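Local coordinates for entry-fusion complex associated protein OPG083 (PDB 6CJ6) that serves as a component of the poxvirus entry-fusion complex, which merges viral and cellular membranes and opens the pore that lets the virion core into the host cytoplasm, at residues A[19-24]-A[63-68]; A[68-73]-A[84-89]; A[4-7]-A[11-14]. All coordinates share one frame; numbering follows the deposited sequence.

Interaction 1: residues A[19-24]-A[63-68]; sequences LQKLAQ and FTLMVE. With PDO (1,3-propandiol), chain X.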
ATOM      1  N   LEU A  19       8.172   3.681  -2.018  1.00 38.65           N
ATOM      2  CA  LEU A  19       9.411   2.908  -2.058  1.00 41.53           C
ATOM      3  C   LEU A  19      10.639   3.807  -1.937  1.00 40.77           C
ATOM      4  O   LEU A  19      11.617   3.435  -1.279  1.00 48.41           O
ATOM      5  CB  LEU A  19       9.472   2.051  -3.323  1.00 31.15           C
ATOM      6  CG  LEU A  19       8.496   0.874  -3.373  1.00 36.04           C
ATOM      7  CD1 LEU A  19       8.546   0.178  -4.727  1.00 47.04           C
ATOM      8  CD2 LEU A  19       8.776  -0.108  -2.248  1.00 41.55           C
ATOM      9  N   GLN A  20      10.609   4.985  -2.568  1.00 37.90           N
ATOM     10  CA  GLN A  20      11.710   5.935  -2.422  1.00 49.69           C
ATOM     11  C   GLN A  20      11.951   6.273  -0.957  1.00 52.43           C
ATOM     12  O   GLN A  20      13.094   6.277  -0.484  1.00 52.63           O
ATOM     13  CB  GLN A  20      11.405   7.216  -3.200  1.00 48.88           C
ATOM     14  CG  GLN A  20      11.704   7.166  -4.684  1.00 54.41           C
ATOM     15  CD  GLN A  20      11.622   8.543  -5.322  1.00 55.65           C
ATOM     16  OE1 GLN A  20      11.621   9.557  -4.628  1.00 63.43           O
ATOM     17  NE2 GLN A  20      11.546   8.583  -6.647  1.00 60.58           N
ATOM     18  N   LYS A  21      10.876   6.563  -0.223  1.00 48.87           N
ATOM     19  CA  LYS A  21      11.012   6.942   1.178  1.00 46.73           C
ATOM     20  C   LYS A  21      11.506   5.773   2.023  1.00 49.21           C
ATOM     21  O   LYS A  21      12.291   5.965   2.959  1.00 52.22           O
ATOM     22  CB  LYS A  21       9.672   7.461   1.695  1.00 45.25           C
ATOM     23  CG  LYS A  21       9.136   8.667   0.932  1.00 44.09           C
ATOM     24  CD  LYS A  21       7.615   8.667   0.922  1.00 44.43           C
ATOM     25  CE  LYS A  21       7.039  10.061   1.117  1.00 46.25           C
ATOM     26  NZ  LYS A  21       7.357  10.984  -0.004  1.00 51.00           N
ATOM     27  N   LEU A  22      11.064   4.553   1.705  1.00 50.91           N
ATOM     28  CA  LEU A  22      11.505   3.385   2.464  1.00 51.24           C
ATOM     29  C   LEU A  22      13.008   3.173   2.332  1.00 57.61           C
ATOM     30  O   LEU A  22      13.676   2.801   3.304  1.00 60.89           O
ATOM     31  CB  LEU A  22      10.752   2.138   2.000  1.00 45.99           C
ATOM     32  CG  LEU A  22       9.263   2.036   2.329  1.00 45.50           C
ATOM     33  CD1 LEU A  22       8.695   0.720   1.822  1.00 37.93           C
ATOM     34  CD2 LEU A  22       9.031   2.181   3.822  1.00 44.42           C
ATOM     35  N   ALA A  23      13.555   3.396   1.134  1.00 56.87           N
ATOM     36  CA  ALA A  23      14.985   3.193   0.923  1.00 61.67           C
ATOM     37  C   ALA A  23      15.822   4.197   1.703  1.00 62.46           C
ATOM     38  O   ALA A  23      16.898   3.848   2.206  1.00 64.06           O
ATOM     39  CB  ALA A  23      15.315   3.274  -0.567  1.00 50.98           C
ATOM     40  N   GLN A  24      15.352   5.441   1.817  1.00 60.74           N
ATOM     41  CA  GLN A  24      16.096   6.444   2.574  1.00 67.23           C
ATOM     42  C   GLN A  24      16.047   6.166   4.071  1.00 67.07           C
ATOM     43  O   GLN A  24      17.073   6.251   4.756  1.00 67.27           O
ATOM     44  CB  GLN A  24      15.551   7.840   2.276  1.00 60.22           C
ATOM     45  CG  GLN A  24      15.465   8.155   0.804  1.00 62.27           C
ATOM     46  CD  GLN A  24      14.842   9.506   0.535  1.00 70.56           C
ATOM     47  OE1 GLN A  24      14.661  10.316   1.446  1.00 70.49           O
ATOM     48  NE2 GLN A  24      14.506   9.757  -0.723  1.00 65.99           N
ATOM     49  N   PHE A  63       3.659   4.044   8.573  1.00 28.10           N
ATOM     50  CA  PHE A  63       2.428   4.789   8.329  1.00 31.87           C
ATOM     51  C   PHE A  63       2.690   6.261   8.030  1.00 25.58           C
ATOM     52  O   PHE A  63       1.928   6.883   7.286  1.00 26.92           O
ATOM     53  CB  PHE A  63       1.477   4.635   9.515  1.00 26.76           C
ATOM     54  CG  PHE A  63       0.591   3.428   9.426  1.00 32.21           C
ATOM     55  CD1 PHE A  63      -0.525   3.435   8.603  1.00 25.22           C
ATOM     56  CD2 PHE A  63       0.865   2.291  10.166  1.00 29.66           C
ATOM     57  CE1 PHE A  63      -1.347   2.330   8.520  1.00 20.28           C
ATOM     58  CE2 PHE A  63       0.047   1.181  10.085  1.00 29.21           C
ATOM     59  CZ  PHE A  63      -1.062   1.202   9.257  1.00 26.86           C
ATOM     60  N   THR A  64       3.756   6.836   8.591  1.00 32.40           N
ATOM     61  CA  THR A  64       4.053   8.241   8.325  1.00 35.15           C
ATOM     62  C   THR A  64       4.407   8.465   6.859  1.00 28.97           C
ATOM     63  O   THR A  64       3.793   9.301   6.185  1.00 38.52           O
ATOM     64  CB  THR A  64       5.166   8.738   9.251  1.00 32.66           C
ATOM     65  OG1 THR A  64       4.709   8.697  10.608  1.00 30.51           O
ATOM     66  CG2 THR A  64       5.543  10.165   8.905  1.00 33.17           C
ATOM     67  N   LEU A  65       5.392   7.723   6.342  1.00 28.44           N
ATOM     68  CA  LEU A  65       5.714   7.809   4.920  1.00 35.03           C
ATOM     69  C   LEU A  65       4.585   7.251   4.063  1.00 33.97           C
ATOM     70  O   LEU A  65       4.384   7.699   2.928  1.00 28.02           O
ATOM     71  CB  LEU A  65       7.010   7.054   4.632  1.00 36.25           C
ATOM     72  CG  LEU A  65       8.261   7.486   5.399  1.00 42.36           C
ATOM     73  CD1 LEU A  65       9.394   6.501   5.165  1.00 48.05           C
ATOM     74  CD2 LEU A  65       8.679   8.886   4.994  1.00 44.58           C
ATOM     75  N   MET A  66       3.855   6.266   4.589  1.00 30.58           N
ATOM     76  CA  MET A  66       2.668   5.754   3.915  1.00 29.47           C
ATOM     77  C   MET A  66       1.635   6.856   3.722  1.00 31.81           C
ATOM     78  O   MET A  66       0.985   6.933   2.675  1.00 27.27           O
ATOM     79  CB  MET A  66       2.088   4.624   4.761  1.00 30.03           C
ATOM     80  CG  MET A  66       0.981   3.816   4.153  1.00 33.03           C
ATOM     81  SD  MET A  66       1.103   2.125   4.773  1.00 36.47           S
ATOM     82  CE  MET A  66       1.997   1.398   3.416  1.00 32.65           C
ATOM     83  N   VAL A  67       1.476   7.726   4.720  1.00 26.62           N
ATOM     84  CA  VAL A  67       0.487   8.794   4.617  1.00 29.91           C
ATOM     85  C   VAL A  67       1.005   9.946   3.762  1.00 34.33           C
ATOM     86  O   VAL A  67       0.250  10.538   2.981  1.00 32.03           O
ATOM     87  CB  VAL A  67       0.027   9.243   6.017  1.00 33.97           C
ATOM     88  CG1 VAL A  67      -0.689  10.580   5.947  1.00 33.28           C
ATOM     89  CG2 VAL A  67      -0.889   8.194   6.619  1.00 31.75           C
ATOM     90  N   GLU A  68       2.294  10.283   3.889  1.00 34.57           N
ATOM     91  CA  GLU A  68       2.883  11.301   3.024  1.00 32.60           C
ATOM     92  C   GLU A  68       2.641  10.967   1.560  1.00 37.63           C
ATOM     93  O   GLU A  68       2.201  11.817   0.777  1.00 36.74           O
ATOM     94  CB  GLU A  68       4.387  11.423   3.277  1.00 30.70           C
ATOM     95  CG  GLU A  68       4.797  11.878   4.666  1.00 38.98           C
ATOM     96  CD  GLU A  68       6.292  12.150   4.763  1.00 42.51           C
ATOM     97  OE1 GLU A  68       6.830  12.848   3.877  1.00 50.60           O
ATOM     98  OE2 GLU A  68       6.932  11.661   5.718  1.00 45.34           O
TER
HETATM   99  C1  PDO X 220       7.599  10.747  -5.747  1.00 54.51           C
HETATM  100  O1  PDO X 220       7.117   9.480  -6.210  1.00 55.19           O
HETATM  101  C2  PDO X 220       7.479  10.813  -4.229  1.00 46.02           C
HETATM  102  C3  PDO X 220       8.750  10.305  -3.560  1.00 51.15           C
HETATM  103  O3  PDO X 220       8.545  10.228  -2.144  1.00 53.88           O
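The carboxylate of E68 is the one flat group that comes up to K21, and it does so loosely: E68 OE1 is 3.9 Å from K21 CE, and no ring takes part. The closer touch is aliphatic, K21 CE on E68 CB at 3.7 Å. Opposite charges face each other without a salt bridge, since K21 NZ stays 4.3 Å from E68 OE1. Further back, the start of the lysine chain lies against the isopropyl end of L65, with K21 CB 3.6 Å from L65 CD1 and 3.7 Å from L65 CD2. Bends at chi2 (149°) and chi3 (140°) turn the rest of the chain along helix 59-74 toward E68. There the ammonium donates to O3 of a bound 1,3-propanediol, K21 NZ to O3 2.6 Å, a bond that probably helps to place the lysine tip; S17 O binds the same diol, and E72 OE1 is a long, weak ion-pair partner. The short segments run roughly antiparallel, at 148°, their axes 9.7 Å apart. L65 also packs on Y18 and H25, while L22, whose backbone N lies near L65 CD1, turns its side chain to V140 of strand 133-141, so helix 10-24 lies between helix 59-74 and that sheet.

Interaction 2: residues A[68-73]-A[84-89]; sequences ESFIEV and AIAEEI. Unlike the reference sequence in segment 84-89: A84 (reference Arg). With PDO (1,3-propandiol), chain X; PDO (1,3-propandiol), chain Z.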
ATOM      1  N   GLU A  68       2.294  10.283   3.889  1.00 34.57           N
ATOM      2  CA  GLU A  68       2.883  11.301   3.024  1.00 32.60           C
ATOM      3  C   GLU A  68       2.641  10.967   1.560  1.00 37.63           C
ATOM      4  O   GLU A  68       2.201  11.817   0.777  1.00 36.74           O
ATOM      5  CB  GLU A  68       4.387  11.423   3.277  1.00 30.70           C
ATOM      6  CG  GLU A  68       4.797  11.878   4.666  1.00 38.98           C
ATOM      7  CD  GLU A  68       6.292  12.150   4.763  1.00 42.51           C
ATOM      8  OE1 GLU A  68       6.830  12.848   3.877  1.00 50.60           O
ATOM      9  OE2 GLU A  68       6.932  11.661   5.718  1.00 45.34           O
ATOM     10  N   SER A  69       2.918   9.717   1.176  1.00 34.78           N
ATOM     11  CA  SER A  69       2.748   9.311  -0.214  1.00 28.21           C
ATOM     12  C   SER A  69       1.285   9.379  -0.633  1.00 28.09           C
ATOM     13  O   SER A  69       0.973   9.800  -1.753  1.00 30.04           O
ATOM     14  CB  SER A  69       3.307   7.900  -0.418  1.00 33.10           C
ATOM     15  OG  SER A  69       4.662   7.811  -0.005  1.00 32.53           O
ATOM     16  N   PHE A  70       0.373   8.971   0.253  1.00 27.03           N
ATOM     17  CA  PHE A  70      -1.049   9.010  -0.073  1.00 31.20           C
ATOM     18  C   PHE A  70      -1.508  10.431  -0.360  1.00 32.53           C
ATOM     19  O   PHE A  70      -2.167  10.691  -1.372  1.00 36.35           O
ATOM     20  CB  PHE A  70      -1.866   8.400   1.066  1.00 30.89           C
ATOM     21  CG  PHE A  70      -3.354   8.474   0.852  1.00 32.41           C
ATOM     22  CD1 PHE A  70      -3.995   7.563   0.027  1.00 35.30           C
ATOM     23  CD2 PHE A  70      -4.112   9.452   1.479  1.00 35.50           C
ATOM     24  CE1 PHE A  70      -5.364   7.629  -0.171  1.00 37.04           C
ATOM     25  CE2 PHE A  70      -5.482   9.522   1.286  1.00 35.32           C
ATOM     26  CZ  PHE A  70      -6.109   8.611   0.460  1.00 32.13           C
ATOM     27  N   ILE A  71      -1.177  11.367   0.532  1.00 38.22           N
ATOM     28  CA  ILE A  71      -1.535  12.764   0.311  1.00 34.02           C
ATOM     29  C   ILE A  71      -0.878  13.287  -0.959  1.00 38.72           C
ATOM     30  O   ILE A  71      -1.519  13.956  -1.780  1.00 34.08           O
ATOM     31  CB  ILE A  71      -1.163  13.607   1.544  1.00 37.99           C
ATOM     32  CG1 ILE A  71      -2.052  13.231   2.731  1.00 28.88           C
ATOM     33  CG2 ILE A  71      -1.261  15.091   1.224  1.00 33.30           C
ATOM     34  CD1 ILE A  71      -1.481  13.638   4.068  1.00 42.22           C
ATOM     35  N   GLU A  72       0.407  12.976  -1.145  1.00 36.09           N
ATOM     36  CA  GLU A  72       1.124  13.443  -2.326  1.00 38.34           C
ATOM     37  C   GLU A  72       0.470  12.949  -3.610  1.00 44.65           C
ATOM     38  O   GLU A  72       0.353  13.700  -4.585  1.00 50.72           O
ATOM     39  CB  GLU A  72       2.573  12.972  -2.265  1.00 37.01           C
ATOM     40  CG  GLU A  72       3.339  13.236  -3.536  1.00 44.78           C
ATOM     41  CD  GLU A  72       4.527  12.318  -3.697  1.00 49.99           C
ATOM     42  OE1 GLU A  72       5.012  11.787  -2.674  1.00 41.88           O
ATOM     43  OE2 GLU A  72       4.965  12.120  -4.851  1.00 54.00           O
ATOM     44  N   VAL A  73       0.033  11.689  -3.628  1.00 39.39           N
ATOM     45  CA  VAL A  73      -0.503  11.107  -4.853  1.00 38.68           C
ATOM     46  C   VAL A  73      -1.963  11.490  -5.057  1.00 39.24           C
ATOM     47  O   VAL A  73      -2.396  11.744  -6.187  1.00 39.91           O
ATOM     48  CB  VAL A  73      -0.284   9.582  -4.857  1.00 34.41           C
ATOM     49  CG1 VAL A  73      -1.287   8.892  -5.770  1.00 40.42           C
ATOM     50  CG2 VAL A  73       1.139   9.266  -5.285  1.00 35.94           C
ATOM     51  N   ALA A  84     -13.365  11.961  -0.754  1.00 44.66           N
ATOM     52  CA  ALA A  84     -14.181  10.754  -0.706  1.00 41.84           C
ATOM     53  C   ALA A  84     -13.328   9.523  -0.429  1.00 45.08           C
ATOM     54  O   ALA A  84     -13.622   8.739   0.481  1.00 47.23           O
ATOM     55  CB  ALA A  84     -14.955  10.593  -2.014  1.00 48.79           C
ATOM     56  N   ILE A  85     -12.259   9.339  -1.206  1.00 42.90           N
ATOM     57  CA  ILE A  85     -11.414   8.161  -1.027  1.00 45.11           C
ATOM     58  C   ILE A  85     -10.646   8.239   0.288  1.00 40.97           C
ATOM     59  O   ILE A  85     -10.443   7.224   0.963  1.00 34.78           O
ATOM     60  CB  ILE A  85     -10.487   7.965  -2.240  1.00 35.53           C
ATOM     61  CG1 ILE A  85      -9.550   6.786  -2.005  1.00 42.80           C
ATOM     62  CG2 ILE A  85      -9.679   9.218  -2.514  1.00 45.52           C
ATOM     63  CD1 ILE A  85      -8.654   6.510  -3.169  1.00 48.97           C
ATOM     64  N   ALA A  86     -10.215   9.441   0.676  1.00 32.48           N
ATOM     65  CA  ALA A  86      -9.514   9.597   1.944  1.00 37.29           C
ATOM     66  C   ALA A  86     -10.392   9.161   3.110  1.00 41.52           C
ATOM     67  O   ALA A  86      -9.900   8.597   4.094  1.00 36.20           O
ATOM     68  CB  ALA A  86      -9.056  11.042   2.120  1.00 38.48           C
ATOM     69  N   GLU A  87     -11.701   9.403   3.013  1.00 40.46           N
ATOM     70  CA  GLU A  87     -12.606   9.009   4.087  1.00 39.62           C
ATOM     71  C   GLU A  87     -12.854   7.506   4.091  1.00 36.66           C
ATOM     72  O   GLU A  87     -13.122   6.925   5.150  1.00 45.26           O
ATOM     73  CB  GLU A  87     -13.914   9.791   3.988  1.00 50.00           C
ATOM     74  CG  GLU A  87     -14.927   9.455   5.071  1.00 55.16           C
ATOM     75  CD  GLU A  87     -15.712  10.666   5.535  1.00 60.43           C
ATOM     76  OE1 GLU A  87     -15.285  11.802   5.238  1.00 59.93           O
ATOM     77  OE2 GLU A  87     -16.753  10.480   6.197  1.00 65.37           O
ATOM     78  N   GLU A  88     -12.759   6.856   2.931  1.00 42.07           N
ATOM     79  CA  GLU A  88     -12.927   5.407   2.894  1.00 44.91           C
ATOM     80  C   GLU A  88     -11.706   4.695   3.466  1.00 41.25           C
ATOM     81  O   GLU A  88     -11.840   3.668   4.142  1.00 43.66           O
ATOM     82  CB  GLU A  88     -13.217   4.944   1.466  1.00 47.37           C
ATOM     83  N   ILE A  89     -10.511   5.231   3.215  1.00 36.90           N
ATOM     84  CA  ILE A  89      -9.299   4.615   3.741  1.00 29.83           C
ATOM     85  C   ILE A  89      -9.119   4.936   5.220  1.00 31.73           C
ATOM     86  O   ILE A  89      -8.661   4.092   6.000  1.00 29.15           O
ATOM     87  CB  ILE A  89      -8.076   5.008   2.890  1.00 29.78           C
ATOM     88  CG1 ILE A  89      -8.121   4.285   1.541  1.00 32.44           C
ATOM     89  CG2 ILE A  89      -6.775   4.694   3.620  1.00 32.06           C
ATOM     90  CD1 ILE A  89      -6.841   4.390   0.738  1.00 29.92           C
TER
HETATM   91  C1  PDO X 220       7.599  10.747  -5.747  1.00 54.51           C
HETATM   92  O1  PDO X 220       7.117   9.480  -6.210  1.00 55.19           O
HETATM   93  C2  PDO X 220       7.479  10.813  -4.229  1.00 46.02           C
HETATM   94  C3  PDO X 220       8.750  10.305  -3.560  1.00 51.15           C
HETATM   95  O3  PDO X 220       8.545  10.228  -2.144  1.00 53.88           O
HETATM   96  C1  PDO Z 222     -13.013   2.114  -1.176  1.00 60.16           C
HETATM   97  O1  PDO Z 222     -12.270   3.338  -1.174  1.00 56.98           O
HETATM   98  C2  PDO Z 222     -12.998   1.507   0.221  1.00 55.65           C
HETATM   99  C3  PDO Z 222     -14.296   0.761   0.506  1.00 59.07           C
HETATM  100  O3  PDO Z 222     -14.577   0.809   1.909  1.00 66.93           O
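F70 pushes the far end of its ring against A86, overlapping the alanine with CE2 and CZ. The methyl lies at the ring's edge, in its plane, with A86 CB 4.0 Å from F70 CE2. Backbone is met as well: F70 CZ comes to 3.8 Å from A86 CA. On the next turn of helix 79-89, I89 supplies a second partner, its CD1 3.7 Å from F70 CE1 on an oblique approach. With CG trans to the backbone N (chi1 176°), the phenyl group stands out from its own helix and bridges the gap to the other, where the CA atoms of F70 and A86 are 8.7 Å apart. The surroundings continue the same apolar character: I91 touches F70, L93 touches A86, and I89 also leans on I154. The contact joins two consecutive helices of the chain, with helix 145-158 packed beside I89. All three touching residues are buried, and no hydrogen bond or charge pair crosses between the segments. The contact therefore probably rests on van der Waals packing and the hydrophobic effect, an attachment that depends on the fit of shapes more than on direction.

Interaction 3: residues A[4-7]-A[11-14]; sequences TKEF and YNLF. With EDO (1,2-ethanediol), chain M.
E6 and N12 are brought end on towards each other by their torsions: the glutamate runs extended, with CG trans to the backbone N (chi1 -176°), while N12 holds CG beside its own backbone N (chi1 -66°), and the two chains reach toward each other across the gap. Carboxylate and amide meet with their planes 50° apart. E6 OE2 lies 3.0 Å from N12 ND2, yet the angle is too poor for a hydrogen bond, so the pair is a close approach and no more. The amide is committed to other partners. N12 ND2 donates to L136 O of strand 133-141, and N12 OD1 takes the backbone N of T9, the reciprocal bond that an N3 side chain makes to the residue before the helix; T9 OG1 has a weak bond with Y11 N. A water lies between F7 O, at 2.6 Å from the water oxygen, and N12 OD1, at 3.2 Å from it. It can donate to either, but has more acceptors around it than protons, so the bridge need not be complete at every moment. The buried amide of N12 thus ties the helix start to strand 133-141 and to T9, with this uncertain water reaching back to F7. Strand 5-6 forms the outer edge of a three-stranded parallel sheet beside 133-141, with K5 and F7 bonded to the backbone of H134. F7 stacks on Y162, and helix 10-24 turns Y11 and F14 onto helix 145-158 and L13 onto helix 59-74.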
ATOM      1  N   THR A   4       3.496  -7.419 -22.773  1.00 60.98           N
ATOM      2  CA  THR A   4       2.288  -6.728 -22.344  1.00 60.44           C
ATOM      3  C   THR A   4       2.632  -5.352 -21.784  1.00 54.89           C
ATOM      4  O   THR A   4       3.631  -5.183 -21.079  1.00 54.99           O
ATOM      5  CB  THR A   4       1.550  -7.553 -21.287  1.00 58.60           C
ATOM      6  OG1 THR A   4       2.410  -7.778 -20.163  1.00 56.27           O
ATOM      7  CG2 THR A   4       1.114  -8.893 -21.861  1.00 53.94           C
ATOM      8  N   LYS A   5       1.800  -4.366 -22.107  1.00 47.54           N
ATOM      9  CA  LYS A   5       1.998  -3.003 -21.633  1.00 55.70           C
ATOM     10  C   LYS A   5       1.326  -2.807 -20.279  1.00 49.26           C
ATOM     11  O   LYS A   5       0.288  -3.402 -19.985  1.00 48.04           O
ATOM     12  CB  LYS A   5       1.439  -1.997 -22.640  1.00 54.66           C
ATOM     13  N   GLU A   6       1.926  -1.956 -19.454  1.00 51.13           N
ATOM     14  CA  GLU A   6       1.441  -1.783 -18.092  1.00 48.56           C
ATOM     15  C   GLU A   6       0.113  -1.035 -18.080  1.00 42.21           C
ATOM     16  O   GLU A   6      -0.037   0.001 -18.735  1.00 47.28           O
ATOM     17  CB  GLU A   6       2.477  -1.038 -17.253  1.00 47.11           C
ATOM     18  CG  GLU A   6       2.094  -0.886 -15.791  1.00 43.79           C
ATOM     19  CD  GLU A   6       3.241  -0.376 -14.945  1.00 45.93           C
ATOM     20  OE1 GLU A   6       4.404  -0.519 -15.379  1.00 49.77           O
ATOM     21  OE2 GLU A   6       2.983   0.171 -13.852  1.00 49.22           O
ATOM     22  N   PHE A   7      -0.851  -1.570 -17.332  1.00 34.47           N
ATOM     23  CA  PHE A   7      -2.144  -0.929 -17.101  1.00 44.18           C
ATOM     24  C   PHE A   7      -2.022  -0.191 -15.770  1.00 39.62           C
ATOM     25  O   PHE A   7      -2.283  -0.746 -14.703  1.00 35.52           O
ATOM     26  CB  PHE A   7      -3.245  -1.985 -17.082  1.00 38.45           C
ATOM     27  CG  PHE A   7      -4.632  -1.424 -16.959  1.00 42.23           C
ATOM     28  CD1 PHE A   7      -5.248  -0.819 -18.042  1.00 49.18           C
ATOM     29  CD2 PHE A   7      -5.331  -1.523 -15.766  1.00 38.66           C
ATOM     30  CE1 PHE A   7      -6.530  -0.308 -17.934  1.00 47.90           C
ATOM     31  CE2 PHE A   7      -6.612  -1.014 -15.651  1.00 41.24           C
ATOM     32  CZ  PHE A   7      -7.212  -0.405 -16.736  1.00 47.51           C
ATOM     33  N   TYR A  11      -2.272   3.420  -7.558  1.00 25.83           N
ATOM     34  CA  TYR A  11      -1.393   2.717  -6.630  1.00 23.31           C
ATOM     35  C   TYR A  11       0.038   2.667  -7.145  1.00 30.79           C
ATOM     36  O   TYR A  11       0.983   2.677  -6.347  1.00 28.44           O
ATOM     37  CB  TYR A  11      -1.920   1.313  -6.326  1.00 23.43           C
ATOM     38  CG  TYR A  11      -1.005   0.532  -5.406  1.00 25.51           C
ATOM     39  CD1 TYR A  11      -0.933   0.829  -4.051  1.00 31.88           C
ATOM     40  CD2 TYR A  11      -0.199  -0.488  -5.895  1.00 25.89           C
ATOM     41  CE1 TYR A  11      -0.089   0.129  -3.209  1.00 29.91           C
ATOM     42  CE2 TYR A  11       0.641  -1.200  -5.061  1.00 26.59           C
ATOM     43  CZ  TYR A  11       0.691  -0.889  -3.719  1.00 29.39           C
ATOM     44  OH  TYR A  11       1.528  -1.593  -2.886  1.00 34.08           O
ATOM     45  N   ASN A  12       0.220   2.616  -8.468  1.00 34.34           N
ATOM     46  CA  ASN A  12       1.562   2.681  -9.037  1.00 32.59           C
ATOM     47  C   ASN A  12       2.273   3.960  -8.613  1.00 27.87           C
ATOM     48  O   ASN A  12       3.433   3.929  -8.189  1.00 25.77           O
ATOM     49  CB  ASN A  12       1.489   2.590 -10.560  1.00 28.54           C
ATOM     50  CG  ASN A  12       0.987   1.246 -11.038  1.00 40.40           C
ATOM     51  OD1 ASN A  12      -0.195   1.087 -11.352  1.00 38.89           O
ATOM     52  ND2 ASN A  12       1.883   0.267 -11.094  1.00 32.63           N
ATOM     53  N   LEU A  13       1.588   5.100  -8.720  1.00 24.54           N
ATOM     54  CA  LEU A  13       2.191   6.357  -8.292  1.00 32.70           C
ATOM     55  C   LEU A  13       2.463   6.355  -6.794  1.00 29.43           C
ATOM     56  O   LEU A  13       3.503   6.854  -6.344  1.00 34.41           O
ATOM     57  CB  LEU A  13       1.291   7.531  -8.679  1.00 34.53           C
ATOM     58  CG  LEU A  13       0.926   7.620 -10.161  1.00 38.40           C
ATOM     59  CD1 LEU A  13       0.154   8.896 -10.452  1.00 46.37           C
ATOM     60  CD2 LEU A  13       2.175   7.531 -11.026  1.00 52.15           C
ATOM     61  N   PHE A  14       1.546   5.791  -6.004  1.00 31.58           N
ATOM     62  CA  PHE A  14       1.729   5.763  -4.556  1.00 32.13           C
ATOM     63  C   PHE A  14       2.930   4.913  -4.170  1.00 31.71           C
ATOM     64  O   PHE A  14       3.799   5.352  -3.406  1.00 31.75           O
ATOM     65  CB  PHE A  14       0.461   5.245  -3.873  1.00 29.82           C
ATOM     66  CG  PHE A  14       0.669   4.816  -2.443  1.00 29.94           C
ATOM     67  CD1 PHE A  14       0.647   5.745  -1.416  1.00 28.49           C
ATOM     68  CD2 PHE A  14       0.887   3.483  -2.129  1.00 32.21           C
ATOM     69  CE1 PHE A  14       0.842   5.354  -0.101  1.00 26.33           C
ATOM     70  CE2 PHE A  14       1.084   3.086  -0.820  1.00 27.35           C
ATOM     71  CZ  PHE A  14       1.061   4.024   0.197  1.00 29.61           C
TER
HETATM   72  C1  EDO M 209       0.565 -12.090 -19.423  1.00 60.15           C
HETATM   73  O1  EDO M 209       1.508 -12.633 -20.355  1.00 55.65           O
HETATM   74  C2  EDO M 209       1.306 -11.290 -18.358  1.00 55.49           C
HETATM   75  O2  EDO M 209       1.931 -10.154 -18.963  1.00 51.32           O
HETATM   76  O   HOH W   1      -0.221  -1.472 -13.318  1.00 37.21           O

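How the interactions relate
Along the chain, interaction 3 starts helix 10-24, interaction 1 uses its end, and helix 59-74 carries the packing on to interaction 2. E68 lies in a segment of both interactions 1 and 2, whose centres are 14 Å apart, though it touches the partner segment only in interaction 1. They also meet directly: K21 CD is 3.2 Å from S69 OG, and K21 NZ is 3.6 Å from E72 OE1, a long and weak ion pair beside the 1,3-propanediol that both touch. Interaction 3 lies about 19 Å from interaction 1 and 18 Å from interaction 2, centre to centre, yet its helical segment touches both: F14 CE1 is 3.2 Å from M66 O, and L13 C is 3.5 Å from V73 CG2.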